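Local coordinates for protein beta-porphyranase B (Bacteroides plebeius, PDB 4AWD) that cleaves the sulfated red-seaweed polysaccharide porphyran at its beta-1,4 linkages, yielding mostly a sulfated disaccharide, and carries a bound calcium ion, at residues A[240-245]-A[311-316]. Numbering follows the deposited sequence.
Sequences FHTYGC and YDWVRA. With CA (calcium ion), chain C.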
# COMPACT_ATOMS: atom_id res chain seq x y z
N PHE A 240 -2.86 -5.03 -16.12
CA PHE A 240 -2.19 -3.95 -15.44
C PHE A 240 -3.13 -2.78 -15.42
O PHE A 240 -3.78 -2.48 -16.42
CB PHE A 240 -0.92 -3.55 -16.18
CG PHE A 240 0.25 -4.44 -15.89
CD1 PHE A 240 1.06 -4.19 -14.78
CD2 PHE A 240 0.55 -5.51 -16.73
CE1 PHE A 240 2.15 -4.99 -14.50
CE2 PHE A 240 1.61 -6.33 -16.46
CZ PHE A 240 2.42 -6.09 -15.34
N HIS A 241 -3.21 -2.13 -14.27
CA HIS A 241 -3.97 -0.91 -14.17
C HIS A 241 -3.20 0.06 -13.30
O HIS A 241 -2.28 -0.30 -12.56
CB HIS A 241 -5.38 -1.16 -13.61
CG HIS A 241 -6.24 -2.00 -14.49
ND1 HIS A 241 -6.92 -1.48 -15.58
CD2 HIS A 241 -6.54 -3.32 -14.45
CE1 HIS A 241 -7.59 -2.45 -16.17
NE2 HIS A 241 -7.38 -3.58 -15.51
N THR A 242 -3.64 1.30 -13.36
CA THR A 242 -2.97 2.39 -12.72
C THR A 242 -3.76 2.74 -11.45
O THR A 242 -4.99 2.88 -11.49
CB THR A 242 -2.85 3.54 -13.78
OG1 THR A 242 -1.55 3.49 -14.39
CG2 THR A 242 -3.08 4.89 -13.22
N TYR A 243 -3.07 2.80 -10.32
CA TYR A 243 -3.70 3.13 -9.03
C TYR A 243 -2.92 4.25 -8.37
O TYR A 243 -1.75 4.10 -8.02
CB TYR A 243 -3.77 1.91 -8.11
CG TYR A 243 -4.47 0.70 -8.70
CD1 TYR A 243 -5.85 0.56 -8.58
CD2 TYR A 243 -3.74 -0.29 -9.37
CE1 TYR A 243 -6.50 -0.54 -9.11
CE2 TYR A 243 -4.39 -1.39 -9.93
CZ TYR A 243 -5.78 -1.51 -9.79
OH TYR A 243 -6.44 -2.59 -10.32
N GLY A 244 -3.57 5.40 -8.22
CA GLY A 244 -2.88 6.61 -7.86
C GLY A 244 -3.58 7.46 -6.83
O GLY A 244 -4.80 7.46 -6.68
N CYS A 245 -2.76 8.20 -6.11
CA CYS A 245 -3.25 9.10 -5.11
C CYS A 245 -2.64 10.47 -5.32
O CYS A 245 -1.42 10.58 -5.52
CB CYS A 245 -2.83 8.60 -3.74
SG CYS A 245 -3.42 9.65 -2.48
N TYR A 311 4.48 -5.20 -10.53
CA TYR A 311 4.47 -3.75 -10.55
C TYR A 311 5.39 -3.29 -11.67
O TYR A 311 6.61 -3.46 -11.59
CB TYR A 311 4.94 -3.18 -9.20
CG TYR A 311 4.15 -3.68 -8.01
CD1 TYR A 311 4.44 -4.92 -7.43
CD2 TYR A 311 3.13 -2.91 -7.47
CE1 TYR A 311 3.72 -5.38 -6.34
CE2 TYR A 311 2.40 -3.36 -6.36
CZ TYR A 311 2.71 -4.59 -5.81
OH TYR A 311 1.99 -5.03 -4.73
N ASP A 312 4.78 -2.73 -12.71
CA ASP A 312 5.51 -2.18 -13.85
C ASP A 312 6.33 -0.97 -13.42
O ASP A 312 7.47 -0.79 -13.84
CB ASP A 312 4.54 -1.78 -14.98
CG ASP A 312 5.26 -1.43 -16.27
OD1 ASP A 312 6.50 -1.52 -16.31
OD2 ASP A 312 4.58 -1.05 -17.25
N TRP A 313 5.75 -0.14 -12.56
CA TRP A 313 6.49 0.98 -12.02
C TRP A 313 5.85 1.54 -10.78
O TRP A 313 4.68 1.29 -10.51
CB TRP A 313 6.68 2.10 -13.05
CG TRP A 313 5.46 2.42 -13.88
CD1 TRP A 313 5.22 2.01 -15.17
CD2 TRP A 313 4.33 3.21 -13.49
NE1 TRP A 313 4.02 2.52 -15.61
CE2 TRP A 313 3.45 3.25 -14.60
CE3 TRP A 313 3.98 3.90 -12.33
CZ2 TRP A 313 2.24 3.94 -14.57
CZ3 TRP A 313 2.78 4.60 -12.30
CH2 TRP A 313 1.92 4.60 -13.41
N VAL A 314 6.63 2.30 -10.04
CA VAL A 314 6.12 3.11 -8.97
C VAL A 314 6.60 4.53 -9.29
O VAL A 314 7.79 4.72 -9.55
CB VAL A 314 6.62 2.58 -7.62
CG1 VAL A 314 6.52 3.62 -6.53
CG2 VAL A 314 5.84 1.30 -7.25
N ARG A 315 5.69 5.50 -9.33
CA ARG A 315 6.10 6.85 -9.70
C ARG A 315 5.54 7.90 -8.74
O ARG A 315 4.34 7.90 -8.46
CB ARG A 315 5.80 7.15 -11.19
CG ARG A 315 6.24 5.97 -12.11
CD ARG A 315 6.59 6.30 -13.55
NE ARG A 315 5.47 6.30 -14.48
CZ ARG A 315 5.43 5.68 -15.67
NH1 ARG A 315 6.43 4.96 -16.14
NH2 ARG A 315 4.34 5.81 -16.41
N ALA A 316 6.41 8.74 -8.20
CA ALA A 316 6.00 9.78 -7.26
C ALA A 316 6.33 11.18 -7.77
O ALA A 316 7.33 11.38 -8.48
CB ALA A 316 6.64 9.55 -5.90
CA CA C . 8.83 -1.25 -15.84
O HOH W 1 8.73 0.95 -16.71
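Asp-312, whose CB packs against the Phe-240 ring, holds the calcium ion through two oxygens, OD1 at 2.4 Å and its own carbonyl O at 2.5 Å. A water, Glu-57 O, Asn-59 OD1 and Gly-94 O complete the ligands. The other carboxylate oxygen, OD2, forms a salt bridge with Arg-139, so the group is shared between metal and guanidinium, and the two positive partners probably stabilise its negative charge. CG lies anti to the backbone N (chi1 -170°), which swings the carboxylate back beside the carbonyl carbon and lets OD1 and O of one residue chelate the same ion.

From the other segment, Phe-240 reaches the base of this aspartate with one ring corner: CE1 lies 4.0 Å from Asp-312 CB and 3.9 Å from Asp-312 N, the latter approaching the ring obliquely. Ring and carboxylate planes are turned 64° apart. The second touch is lighter. Thr-242 OG1 meets the far end of the Trp-313 indole, 3.8 Å from both CZ2 and CH2, in van der Waals contact. A chi1 of 43° sets the indole between backbone N and carbonyl carbon, and Arg-315 lays its guanidinium over one face, CZ 3.3 Å above the ring plane. NH1 of this arginine also forms a salt bridge with Glu-57, whose carbonyl binds the calcium.

In this GH16 beta-sandwich the two segments are not paired directly. Strand 134-141 runs between them, antiparallel to both 241-249 and 308-321, and the side chains meet across it near the corner at Asp-312, where 308-321 changes face; strand 252-257 borders 241-249 on its other side.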